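Local coordinates for protein proteasome accessory factor B/C (PafBC) (Paenarthrobacter aurescens, PDB 6SJ9) that regulates transcription in the bacterial DNA damage response, probably binding DNA through its winged helix-turn-helix domains, at residues L249-D254 / P297-T302; L292-P297 / V632-G637. All blocks are in the same frame, centred on the assembly; numbering follows the deposited sequence.

In the fold
Both contacts involve the first WCX domain (about 243-319), whose sheet is consistent with a ferredoxin-like fold, and they share P297. Contact 1 lies inside that domain. It pairs the antiparallel strands 245-252 and 299-303 and is partly buried, with a polar end at D252 and H298. Contact 2 is fully buried. It joins helix 285-294 of the same domain to helix 627-634 of the second WCX domain. Backbone bonds and apolar side chains carry contact 1, whereas one serine hydroxyl and close carbon packing carry contact 2. The centres lie about 13 Å apart. L292, on helix 285-294 of contact 2, packs its CD1 on L249 CD2 and V301 CG2 of contact 1, which ties the helix to the sheet.

Contact 1 of 2, residues L249-D254 / P297-T302; sequences LVIDKD and PHVKVT
L249 faces V301 as a non-hydrogen-bonded antiparallel pair. The two side chains run alongside each other, with L249 CD2 3.8 Å from V301 CG2. V250 and K300 form the hydrogen-bonded pair: V250 N gives to K300 O at 2.9 Å and K300 N gives to V250 O at 2.8 Å. V250 CG2 also meets T302 CG2 at 3.8 Å, the two side chains roughly perpendicular. I251 returns to the face of L249 and is paired with V299. Its CG2, anti to the carbonyl carbon, meets V299 CG2 at 3.7 Å. D252 N donates to H298 O at 3.1 Å. Its side chain accepts from H298: ND1 reaches OD2 at 3.1 Å, from above the carboxylate plane and with the planes 67° apart. D252 OD1 also forms a salt bridge with R275. Replacing D252 by alanine removes the carboxylate, which would probably leave H298 ND1 and R275 each without this partner. Strand 245-252 lies inside the four-stranded sheet, between 275-282 and the outermost 299-303, and this 2-3-1-4 strand order fits the ferredoxin-like fold of the WCX domain. Helix 257-261 packs on L249 and I251, while W654 of helix 645-659 meets the H298 ring edge-to-face.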
ATOM      1  N   LEU A 249       0.504   2.680  27.041  1.00 76.01           N
ATOM      2  CA  LEU A 249       1.289   3.668  26.324  1.00 69.88           C
ATOM      3  C   LEU A 249       0.943   5.064  26.815  1.00 73.79           C
ATOM      4  O   LEU A 249      -0.225   5.368  27.088  1.00 76.44           O
ATOM      5  CB  LEU A 249       1.040   3.572  24.815  1.00 59.35           C
ATOM      6  CG  LEU A 249       1.179   2.190  24.180  1.00 59.07           C
ATOM      7  CD1 LEU A 249       0.810   2.278  22.694  1.00 53.20           C
ATOM      8  CD2 LEU A 249       2.575   1.575  24.378  1.00 56.01           C
ATOM      9  N   VAL A 250       1.968   5.904  26.940  1.00 75.01           N
ATOM     10  CA  VAL A 250       1.800   7.337  27.142  1.00 76.61           C
ATOM     11  C   VAL A 250       2.153   8.021  25.833  1.00 72.46           C
ATOM     12  O   VAL A 250       3.280   7.876  25.349  1.00 69.41           O
ATOM     13  CB  VAL A 250       2.672   7.862  28.290  1.00 77.79           C
ATOM     14  CG1 VAL A 250       2.613   9.358  28.308  1.00 81.03           C
ATOM     15  CG2 VAL A 250       2.208   7.293  29.618  1.00 76.43           C
ATOM     16  N   ILE A 251       1.212   8.804  25.298  1.00 72.31           N
ATOM     17  CA  ILE A 251       1.330   9.455  23.998  1.00 71.41           C
ATOM     18  C   ILE A 251       0.991  10.939  24.110  1.00 76.36           C
ATOM     19  O   ILE A 251       0.192  11.351  24.954  1.00 79.57           O
ATOM     20  CB  ILE A 251       0.401   8.806  22.952  1.00 71.68           C
ATOM     21  CG1 ILE A 251      -1.054   8.947  23.389  1.00 73.45           C
ATOM     22  CG2 ILE A 251       0.723   7.339  22.766  1.00 70.72           C
ATOM     23  CD1 ILE A 251      -2.023   8.420  22.363  1.00 73.09           C
ATOM     24  N   ASP A 252       1.630  11.747  23.265  1.00 75.94           N
ATOM     25  CA  ASP A 252       1.337  13.177  23.201  1.00 76.00           C
ATOM     26  C   ASP A 252      -0.104  13.406  22.746  1.00 79.09           C
ATOM     27  O   ASP A 252      -0.594  12.753  21.817  1.00 75.97           O
ATOM     28  CB  ASP A 252       2.289  13.869  22.230  1.00 73.46           C
ATOM     29  CG  ASP A 252       3.735  13.801  22.679  1.00 79.82           C
ATOM     30  OD1 ASP A 252       3.997  13.261  23.776  1.00 84.76           O
ATOM     31  OD2 ASP A 252       4.611  14.273  21.927  1.00 80.73           O
ATOM     32  N   LYS A 253      -0.771  14.369  23.376  1.00 85.72           N
ATOM     33  CA  LYS A 253      -2.129  14.714  22.979  1.00 91.21           C
ATOM     34  C   LYS A 253      -2.178  15.203  21.542  1.00 95.96           C
ATOM     35  O   LYS A 253      -1.224  15.788  21.030  1.00 95.21           O
ATOM     36  CB  LYS A 253      -2.692  15.787  23.902  1.00 92.00           C
ATOM     37  CG  LYS A 253      -3.054  15.255  25.265  1.00 92.91           C
ATOM     38  CD  LYS A 253      -3.745  16.283  26.098  1.00 94.88           C
ATOM     39  CE  LYS A 253      -4.203  15.689  27.427  1.00 97.32           C
ATOM     40  NZ  LYS A 253      -5.601  15.155  27.386  1.00 96.59           N
ATOM     41  N   ASP A 254      -3.273  14.874  20.862  1.00103.05           N
ATOM     42  CA  ASP A 254      -3.511  15.272  19.475  1.00109.43           C
ATOM     43  C   ASP A 254      -2.502  14.677  18.491  1.00110.80           C
ATOM     44  O   ASP A 254      -2.335  15.202  17.384  1.00113.21           O
ATOM     45  CB  ASP A 254      -3.567  16.795  19.338  1.00119.05           C
ATOM     46  CG  ASP A 254      -4.638  17.413  20.218  1.00126.47           C
ATOM     47  OD1 ASP A 254      -5.812  17.029  20.043  1.00127.57           O
ATOM     48  OD2 ASP A 254      -4.314  18.263  21.082  1.00129.58           O
ATOM     49  N   PRO A 297       9.613  10.225  19.931  1.00 65.38           N
ATOM     50  CA  PRO A 297       9.277  10.826  21.231  1.00 68.94           C
ATOM     51  C   PRO A 297       7.785  11.013  21.456  1.00 67.52           C
ATOM     52  O   PRO A 297       7.399  11.308  22.578  1.00 72.11           O
ATOM     53  CB  PRO A 297       9.996  12.177  21.185  1.00 70.61           C
ATOM     54  CG  PRO A 297       9.932  12.530  19.725  1.00 67.63           C
ATOM     55  CD  PRO A 297      10.111  11.233  18.973  1.00 63.94           C
ATOM     56  N   HIS A 298       6.929  10.807  20.454  1.00 66.12           N
ATOM     57  CA  HIS A 298       5.494  10.955  20.676  1.00 65.48           C
ATOM     58  C   HIS A 298       4.889   9.852  21.534  1.00 64.40           C
ATOM     59  O   HIS A 298       3.714   9.943  21.881  1.00 67.07           O
ATOM     60  CB  HIS A 298       4.763  11.003  19.344  1.00 66.42           C
ATOM     61  CG  HIS A 298       5.106  12.189  18.507  1.00 72.28           C
ATOM     62  ND1 HIS A 298       5.539  13.386  19.051  1.00 75.06           N
ATOM     63  CD2 HIS A 298       5.098  12.364  17.162  1.00 71.64           C
ATOM     64  CE1 HIS A 298       5.774  14.247  18.073  1.00 74.45           C
ATOM     65  NE2 HIS A 298       5.510  13.652  16.917  1.00 73.57           N
ATOM     66  N   VAL A 299       5.649   8.833  21.905  1.00 63.20           N
ATOM     67  CA  VAL A 299       5.109   7.712  22.662  1.00 63.10           C
ATOM     68  C   VAL A 299       6.192   7.188  23.586  1.00 66.55           C
ATOM     69  O   VAL A 299       7.382   7.195  23.252  1.00 69.12           O
ATOM     70  CB  VAL A 299       4.556   6.596  21.723  1.00 60.20           C
ATOM     71  CG1 VAL A 299       5.649   6.023  20.772  1.00 55.95           C
ATOM     72  CG2 VAL A 299       3.918   5.466  22.532  1.00 59.48           C
ATOM     73  N   LYS A 300       5.763   6.748  24.755  1.00 68.13           N
ATOM     74  CA  LYS A 300       6.573   5.971  25.673  1.00 70.30           C
ATOM     75  C   LYS A 300       5.800   4.717  26.036  1.00 71.54           C
ATOM     76  O   LYS A 300       4.613   4.797  26.364  1.00 73.73           O
ATOM     77  CB  LYS A 300       6.903   6.755  26.965  1.00 70.72           C
ATOM     78  CG  LYS A 300       7.673   5.930  27.980  1.00 69.80           C
ATOM     79  CD  LYS A 300       7.776   6.686  29.311  1.00 73.74           C
ATOM     80  CE  LYS A 300       8.681   6.002  30.327  1.00 76.31           C
ATOM     81  NZ  LYS A 300       8.627   6.705  31.678  1.00 82.36           N
ATOM     82  N   VAL A 301       6.443   3.565  25.910  1.00 71.46           N
ATOM     83  CA  VAL A 301       5.868   2.321  26.409  1.00 71.32           C
ATOM     84  C   VAL A 301       6.041   2.311  27.924  1.00 76.32           C
ATOM     85  O   VAL A 301       7.171   2.377  28.424  1.00 80.28           O
ATOM     86  CB  VAL A 301       6.553   1.095  25.786  1.00 67.17           C
ATOM     87  CG1 VAL A 301       6.006  -0.185  26.404  1.00 66.25           C
ATOM     88  CG2 VAL A 301       6.384   1.073  24.282  1.00 61.26           C
ATOM     89  N   THR A 302       4.933   2.267  28.668  1.00 75.42           N
ATOM     90  CA  THR A 302       5.116   2.021  30.092  1.00 79.13           C
ATOM     91  C   THR A 302       5.141   0.525  30.395  1.00 78.31           C
ATOM     92  O   THR A 302       5.866   0.098  31.299  1.00 81.02           O
ATOM     93  CB  THR A 302       4.062   2.740  30.942  1.00 81.82           C
ATOM     94  OG1 THR A 302       2.754   2.273  30.605  1.00 83.45           O
ATOM     95  CG2 THR A 302       4.138   4.258  30.734  1.00 79.37           C
TER

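Contact 2 of 2, residues L292-P297 / V632-G637; sequences LASYGP and VSQHGG
S633 OG donates to A293 O at 2.6 Å, the one hydrogen bond between segments 292-297 and 632-637. The hydroxyl sits between its own backbone N and carbonyl carbon (chi1 66°), which turns it to the A293 carbonyl. It approaches 29° out of the carbonyl plane. From the opposite face G296 N reaches the same oxygen at 3.1 Å, so two donors grip A293 O. Beside this bond, A293 CB rests on S633 O at 3.5 Å. S294 CB packs tightly against Q634 CB at 3.4 Å, and the CA atoms of S294 and Q634 are also close, 3.8 Å apart. Q634 CG is anti to its backbone N and the chain runs on extended, its OE1 passing 3.8 Å from S294 CB. In the second shell, W654 NE1 and P629 O also bond to S633 OG. Q634 NE2 bonds to the carbonyl of R142 and to E290, a second bond between the helices, while S294 OG turns back to E291 O. G296 has positive phi, which suits a glycine. Small A293, S294 and S633 let the helices of the two WCX domains meet closely, Q634 touching through its CB, and the buried A293 carbonyl is satisfied from both domains.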
ATOM      1  N   LEU A 292       5.769   1.552  17.103  1.00 46.31           N
ATOM      2  CA  LEU A 292       5.968   2.585  18.123  1.00 51.07           C
ATOM      3  C   LEU A 292       7.306   3.299  17.976  1.00 49.58           C
ATOM      4  O   LEU A 292       7.365   4.516  18.099  1.00 55.38           O
ATOM      5  CB  LEU A 292       5.815   1.981  19.515  1.00 56.41           C
ATOM      6  CG  LEU A 292       4.438   1.392  19.849  1.00 54.97           C
ATOM      7  CD1 LEU A 292       4.447   0.829  21.256  1.00 52.82           C
ATOM      8  CD2 LEU A 292       3.318   2.447  19.740  1.00 56.31           C
ATOM      9  N   ALA A 293       8.354   2.589  17.569  1.00 52.58           N
ATOM     10  CA  ALA A 293       9.643   3.234  17.305  1.00 51.39           C
ATOM     11  C   ALA A 293       9.525   4.285  16.213  1.00 53.93           C
ATOM     12  O   ALA A 293      10.244   5.299  16.245  1.00 54.04           O
ATOM     13  CB  ALA A 293      10.666   2.193  16.832  1.00 46.32           C
ATOM     14  N   SER A 294       8.647   4.031  15.225  1.00 46.79           N
ATOM     15  CA  SER A 294       8.400   4.988  14.153  1.00 49.97           C
ATOM     16  C   SER A 294       7.819   6.285  14.711  1.00 50.47           C
ATOM     17  O   SER A 294       7.953   7.347  14.088  1.00 52.57           O
ATOM     18  CB  SER A 294       7.513   4.351  13.060  1.00 49.10           C
ATOM     19  OG  SER A 294       6.144   4.652  13.267  1.00 51.00           O
ATOM     20  N   TYR A 295       7.179   6.221  15.859  1.00 49.66           N
ATOM     21  CA  TYR A 295       6.577   7.408  16.448  1.00 55.91           C
ATOM     22  C   TYR A 295       7.555   8.193  17.345  1.00 58.29           C
ATOM     23  O   TYR A 295       7.220   9.301  17.790  1.00 58.42           O
ATOM     24  CB  TYR A 295       5.333   7.026  17.257  1.00 56.83           C
ATOM     25  CG  TYR A 295       4.213   6.367  16.479  1.00 54.82           C
ATOM     26  CD1 TYR A 295       3.968   6.683  15.150  1.00 54.24           C
ATOM     27  CD2 TYR A 295       3.423   5.388  17.079  1.00 55.85           C
ATOM     28  CE1 TYR A 295       2.931   6.055  14.437  1.00 53.98           C
ATOM     29  CE2 TYR A 295       2.387   4.760  16.394  1.00 55.23           C
ATOM     30  CZ  TYR A 295       2.146   5.088  15.075  1.00 57.45           C
ATOM     31  OH  TYR A 295       1.124   4.420  14.415  1.00 60.45           O
ATOM     32  N   GLY A 296       8.756   7.662  17.599  1.00 58.16           N
ATOM     33  CA  GLY A 296       9.778   8.363  18.361  1.00 61.45           C
ATOM     34  C   GLY A 296       9.380   8.921  19.726  1.00 64.22           C
ATOM     35  O   GLY A 296       8.938   8.197  20.629  1.00 63.24           O
ATOM     36  N   PRO A 297       9.613  10.225  19.931  1.00 65.38           N
ATOM     37  CA  PRO A 297       9.277  10.826  21.231  1.00 68.94           C
ATOM     38  C   PRO A 297       7.785  11.013  21.456  1.00 67.52           C
ATOM     39  O   PRO A 297       7.399  11.308  22.578  1.00 72.11           O
ATOM     40  CB  PRO A 297       9.996  12.177  21.185  1.00 70.61           C
ATOM     41  CG  PRO A 297       9.932  12.530  19.725  1.00 67.63           C
ATOM     42  CD  PRO A 297      10.111  11.233  18.973  1.00 63.94           C
ATOM     43  N   VAL A 632      13.702   6.560   9.890  1.00 53.56           N
ATOM     44  CA  VAL A 632      14.957   6.049  10.442  1.00 47.94           C
ATOM     45  C   VAL A 632      14.702   5.370  11.788  1.00 52.06           C
ATOM     46  O   VAL A 632      15.286   4.318  12.099  1.00 52.05           O
ATOM     47  CB  VAL A 632      16.012   7.173  10.576  1.00 46.63           C
ATOM     48  CG1 VAL A 632      17.249   6.668  11.300  1.00 45.69           C
ATOM     49  CG2 VAL A 632      16.383   7.780   9.224  1.00 45.86           C
ATOM     50  N   SER A 633      13.873   5.980  12.639  1.00 52.96           N
ATOM     51  CA  SER A 633      13.662   5.339  13.934  1.00 53.28           C
ATOM     52  C   SER A 633      12.830   4.075  13.779  1.00 49.95           C
ATOM     53  O   SER A 633      13.104   3.075  14.441  1.00 53.89           O
ATOM     54  CB  SER A 633      13.011   6.304  14.942  1.00 56.34           C
ATOM     55  OG  SER A 633      11.683   6.668  14.578  1.00 57.69           O
ATOM     56  N   GLN A 634      11.867   4.062  12.852  1.00 48.42           N
ATOM     57  CA  GLN A 634      11.107   2.833  12.624  1.00 48.76           C
ATOM     58  C   GLN A 634      12.036   1.658  12.385  1.00 50.56           C
ATOM     59  O   GLN A 634      11.929   0.613  13.037  1.00 53.13           O
ATOM     60  CB  GLN A 634      10.174   2.983  11.419  1.00 46.38           C
ATOM     61  CG  GLN A 634       9.517   1.676  11.115  1.00 44.11           C
ATOM     62  CD  GLN A 634       8.520   1.757   9.998  1.00 42.85           C
ATOM     63  OE1 GLN A 634       8.054   2.828   9.646  1.00 45.89           O
ATOM     64  NE2 GLN A 634       8.201   0.609   9.419  1.00 42.85           N
ATOM     65  N   HIS A 635      13.008   1.839  11.517  1.00 49.98           N
ATOM     66  CA  HIS A 635      13.812   0.711  11.072  1.00 51.66           C
ATOM     67  C   HIS A 635      14.992   0.409  11.983  1.00 54.87           C
ATOM     68  O   HIS A 635      15.779  -0.490  11.674  1.00 56.52           O
ATOM     69  CB  HIS A 635      14.248   0.965   9.631  1.00 50.08           C
ATOM     70  CG  HIS A 635      13.108   0.816   8.694  1.00 46.29           C
ATOM     71  ND1 HIS A 635      12.482   1.895   8.110  1.00 47.25           N
ATOM     72  CD2 HIS A 635      12.393  -0.279   8.340  1.00 45.83           C
ATOM     73  CE1 HIS A 635      11.456   1.462   7.391  1.00 48.13           C
ATOM     74  NE2 HIS A 635      11.381   0.147   7.513  1.00 45.52           N
ATOM     75  N   GLY A 636      15.124   1.128  13.090  1.00 57.13           N
ATOM     76  CA  GLY A 636      15.867   0.635  14.244  1.00 57.52           C
ATOM     77  C   GLY A 636      17.262   0.097  13.990  1.00 57.00           C
ATOM     78  O   GLY A 636      17.591  -0.993  14.458  1.00 56.66           O
ATOM     79  N   GLY A 637      18.104   0.865  13.301  1.00 57.87           N
ATOM     80  CA  GLY A 637      19.475   0.466  13.055  1.00 62.12           C
ATOM     81  C   GLY A 637      19.775  -0.047  11.657  1.00 61.52           C
ATOM     82  O   GLY A 637      20.944  -0.148  11.298  1.00 63.73           O
TER